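PDB 6DR3: penicillin-binding protein activator LpoA from Escherichia coli, which activates penicillin-binding protein 1A from the outer membrane, stimulating its transpeptidase activity in peptidoglycan synthesis. Local coordinates for residues Asn91-Ile96 with Ala107-Ala112. Residues are numbered along the deposited sequence; the frame is centred on the assembly and turned at random.
Sequences NLLAKI and ARYWQA
Leu93 and Tyr109 bring the two backbones closest, their CA atoms 7.8 Å apart, where the last turn of helix 86-93 meets the middle of helix 103-117. Past Leu93 the chain folds into a type I beta turn running to Ile96, closed by the bond from Ile96 N to Leu93 O (3.1 Å). Residues 107-112 remain helical, as the bond from Ala112 N to Arg108 O attests.

Between the segments the direct contacts are apolar. Leu93 carries its CG beside the backbone N (chi1 -81°), and both its methyls touch Ala112 CB, CD2 at 3.9 Å. CD2 also approaches the tyrosine ring obliquely, at its CD1 and CE1 atoms, 3.8 Å from Tyr109 CD1, while CD1 of the leucine lies near the backbone carbonyl of Ala112. Ala112, with only CB beyond its backbone, probably allows this close approach to the helix. Ile96 adds a looser contact from the turn, with its CG2 4.2 Å from Tyr109 CD1.

With CG anti to the backbone N (chi1 165°), the Tyr109 ring extends alongside the turn, and its hydroxyl reaches a water. The hydroxyl donates to this water, 2.7 Å from Tyr109 OH, which in turn donates to Leu93 O at 2.9 Å and Ile96 O at 2.7 Å. One water therefore ties both ends of the turn to the tyrosine, giving the phenol a polar partner beside a largely buried apolar contact.

This is packing between consecutive helices of the all-helical, TPR-like amino-terminal domain of LpoA. Val77 of helix 66-82 touches Leu93, and Arg108 forms salt bridges with Glu71 and Glu78 of that helix. Pro98 and Leu101, in the connection between the segments, pack on Tyr109, whereas Trp110 packs on Ala128, Ala131 and Gln132 of helix 123-132.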
ATOM      1  N   ASN A  91       6.049   9.212 -13.014  1.00 35.15           N
ATOM      2  CA  ASN A  91       5.825  10.599 -13.414  1.00 44.78           C
ATOM      3  C   ASN A  91       4.478  11.107 -12.916  1.00 41.74           C
ATOM      4  O   ASN A  91       4.372  12.245 -12.446  1.00 41.63           O
ATOM      5  CB  ASN A  91       5.913  10.727 -14.935  1.00 62.15           C
ATOM      6  CG  ASN A  91       7.299  10.425 -15.468  1.00 83.52           C
ATOM      7  OD1 ASN A  91       8.297  10.581 -14.763  1.00 89.98           O
ATOM      8  ND2 ASN A  91       7.370   9.994 -16.723  1.00 91.32           N
ATOM      9  N   LEU A  92       3.435  10.280 -13.015  1.00 42.44           N
ATOM     10  CA  LEU A  92       2.116  10.697 -12.547  1.00 39.79           C
ATOM     11  C   LEU A  92       2.071  10.776 -11.027  1.00 37.38           C
ATOM     12  O   LEU A  92       1.503  11.719 -10.466  1.00 41.22           O
ATOM     13  CB  LEU A  92       1.046   9.736 -13.066  1.00 37.80           C
ATOM     14  CG  LEU A  92       0.859   9.668 -14.583  1.00 40.64           C
ATOM     15  CD1 LEU A  92      -0.219   8.655 -14.937  1.00 39.29           C
ATOM     16  CD2 LEU A  92       0.515  11.032 -15.168  1.00 44.44           C
ATOM     17  N   LEU A  93       2.664   9.793 -10.343  1.00 34.08           N
ATOM     18  CA  LEU A  93       2.682   9.811  -8.883  1.00 33.30           C
ATOM     19  C   LEU A  93       3.335  11.081  -8.351  1.00 37.03           C
ATOM     20  O   LEU A  93       2.875  11.654  -7.357  1.00 40.52           O
ATOM     21  CB  LEU A  93       3.412   8.575  -8.353  1.00 33.96           C
ATOM     22  CG  LEU A  93       2.606   7.277  -8.300  1.00 34.36           C
ATOM     23  CD1 LEU A  93       3.524   6.080  -8.094  1.00 31.61           C
ATOM     24  CD2 LEU A  93       1.565   7.339  -7.194  1.00 32.01           C
ATOM     25  N   ALA A  94       4.409  11.537  -9.000  1.00 39.67           N
ATOM     26  CA  ALA A  94       5.118  12.720  -8.527  1.00 42.91           C
ATOM     27  C   ALA A  94       4.257  13.973  -8.587  1.00 48.02           C
ATOM     28  O   ALA A  94       4.558  14.954  -7.899  1.00 48.16           O
ATOM     29  CB  ALA A  94       6.395  12.928  -9.345  1.00 42.86           C
ATOM     30  N   LYS A  95       3.194  13.963  -9.387  1.00 52.46           N
ATOM     31  CA  LYS A  95       2.316  15.113  -9.543  1.00 56.54           C
ATOM     32  C   LYS A  95       1.107  15.067  -8.613  1.00 54.72           C
ATOM     33  O   LYS A  95       0.208  15.901  -8.749  1.00 56.50           O
ATOM     34  CB  LYS A  95       1.840  15.210 -10.994  1.00 58.74           C
ATOM     35  CG  LYS A  95       2.957  15.433 -12.001  1.00 65.76           C
ATOM     36  CD  LYS A  95       2.583  14.876 -13.361  1.00 70.50           C
ATOM     37  CE  LYS A  95       3.625  15.218 -14.411  1.00 76.59           C
ATOM     38  NZ  LYS A  95       3.250  14.679 -15.748  1.00 78.26           N
ATOM     39  N   ILE A  96       1.067  14.120  -7.678  1.00 51.78           N
ATOM     40  CA  ILE A  96      -0.073  13.938  -6.787  1.00 47.51           C
ATOM     41  C   ILE A  96       0.344  14.319  -5.376  1.00 48.46           C
ATOM     42  O   ILE A  96       1.424  13.936  -4.910  1.00 44.01           O
ATOM     43  CB  ILE A  96      -0.597  12.489  -6.833  1.00 47.00           C
ATOM     44  CG1 ILE A  96      -1.092  12.157  -8.244  1.00 41.41           C
ATOM     45  CG2 ILE A  96      -1.716  12.292  -5.808  1.00 46.70           C
ATOM     46  CD1 ILE A  96      -1.483  10.706  -8.443  1.00 40.49           C
ATOM     47  N   ALA A 107      -4.178   4.962   0.785  1.00 23.07           N
ATOM     48  CA  ALA A 107      -3.677   3.592   0.836  1.00 25.79           C
ATOM     49  C   ALA A 107      -3.316   3.093  -0.557  1.00 23.02           C
ATOM     50  O   ALA A 107      -2.302   2.407  -0.736  1.00 21.98           O
ATOM     51  CB  ALA A 107      -4.715   2.675   1.483  1.00 26.84           C
ATOM     52  N   ARG A 108      -4.136   3.429  -1.558  1.00 22.87           N
ATOM     53  CA  ARG A 108      -3.832   3.037  -2.931  1.00 20.63           C
ATOM     54  C   ARG A 108      -2.684   3.856  -3.504  1.00 20.44           C
ATOM     55  O   ARG A 108      -1.893   3.340  -4.303  1.00 25.75           O
ATOM     56  CB  ARG A 108      -5.076   3.186  -3.805  1.00 21.44           C
ATOM     57  CG  ARG A 108      -6.155   2.153  -3.526  1.00 22.61           C
ATOM     58  CD  ARG A 108      -7.495   2.608  -4.077  1.00 22.03           C
ATOM     59  NE  ARG A 108      -7.433   2.895  -5.509  1.00 22.89           N
ATOM     60  CZ  ARG A 108      -8.316   3.648  -6.162  1.00 26.29           C
ATOM     61  NH1 ARG A 108      -9.333   4.203  -5.515  1.00 26.03           N
ATOM     62  NH2 ARG A 108      -8.179   3.851  -7.466  1.00 24.24           N
ATOM     63  N   TYR A 109      -2.584   5.131  -3.125  1.00 23.73           N
ATOM     64  CA  TYR A 109      -1.436   5.937  -3.527  1.00 22.02           C
ATOM     65  C   TYR A 109      -0.134   5.286  -3.077  1.00 22.16           C
ATOM     66  O   TYR A 109       0.804   5.127  -3.868  1.00 20.82           O
ATOM     67  CB  TYR A 109      -1.563   7.349  -2.950  1.00 21.98           C
ATOM     68  CG  TYR A 109      -0.279   8.147  -2.996  1.00 25.41           C
ATOM     69  CD1 TYR A 109       0.052   8.906  -4.110  1.00 26.79           C
ATOM     70  CD2 TYR A 109       0.603   8.140  -1.921  1.00 28.92           C
ATOM     71  CE1 TYR A 109       1.225   9.636  -4.154  1.00 30.92           C
ATOM     72  CE2 TYR A 109       1.778   8.865  -1.956  1.00 31.25           C
ATOM     73  CZ  TYR A 109       2.086   9.608  -3.076  1.00 34.66           C
ATOM     74  OH  TYR A 109       3.254  10.337  -3.112  1.00 36.42           O
ATOM     75  N   TRP A 110      -0.058   4.896  -1.804  1.00 29.47           N
ATOM     76  CA  TRP A 110       1.159   4.266  -1.304  1.00 27.94           C
ATOM     77  C   TRP A 110       1.357   2.877  -1.894  1.00 26.09           C
ATOM     78  O   TRP A 110       2.500   2.461  -2.118  1.00 25.58           O
ATOM     79  CB  TRP A 110       1.127   4.201   0.221  1.00 28.98           C
ATOM     80  CG  TRP A 110       1.215   5.554   0.855  1.00 23.96           C
ATOM     81  CD1 TRP A 110       0.233   6.206   1.536  1.00 21.47           C
ATOM     82  CD2 TRP A 110       2.349   6.428   0.850  1.00 27.48           C
ATOM     83  NE1 TRP A 110       0.686   7.431   1.964  1.00 25.90           N
ATOM     84  CE2 TRP A 110       1.984   7.591   1.555  1.00 28.04           C
ATOM     85  CE3 TRP A 110       3.641   6.339   0.321  1.00 29.34           C
ATOM     86  CZ2 TRP A 110       2.861   8.656   1.746  1.00 30.56           C
ATOM     87  CZ3 TRP A 110       4.511   7.397   0.513  1.00 27.34           C
ATOM     88  CH2 TRP A 110       4.118   8.540   1.218  1.00 25.63           C
ATOM     89  N   GLN A 111       0.275   2.142  -2.154  1.00 23.47           N
ATOM     90  CA  GLN A 111       0.425   0.858  -2.830  1.00 20.15           C
ATOM     91  C   GLN A 111       1.035   1.042  -4.213  1.00 20.24           C
ATOM     92  O   GLN A 111       1.848   0.222  -4.656  1.00 20.63           O
ATOM     93  CB  GLN A 111      -0.923   0.145  -2.931  1.00 25.05           C
ATOM     94  CG  GLN A 111      -0.815  -1.293  -3.423  1.00 25.34           C
ATOM     95  CD  GLN A 111      -0.071  -2.190  -2.449  1.00 26.47           C
ATOM     96  OE1 GLN A 111      -0.326  -2.163  -1.246  1.00 25.02           O
ATOM     97  NE2 GLN A 111       0.856  -2.987  -2.965  1.00 25.94           N
ATOM     98  N   ALA A 112       0.657   2.116  -4.910  1.00 21.00           N
ATOM     99  CA  ALA A 112       1.262   2.403  -6.207  1.00 23.94           C
ATOM    100  C   ALA A 112       2.753   2.674  -6.065  1.00 24.51           C
ATOM    101  O   ALA A 112       3.555   2.240  -6.901  1.00 24.15           O
ATOM    102  CB  ALA A 112       0.560   3.591  -6.864  1.00 21.91           C
TER
HETATM  103  O   HOH W   1       3.630  12.426  -4.707  1.00 40.04           O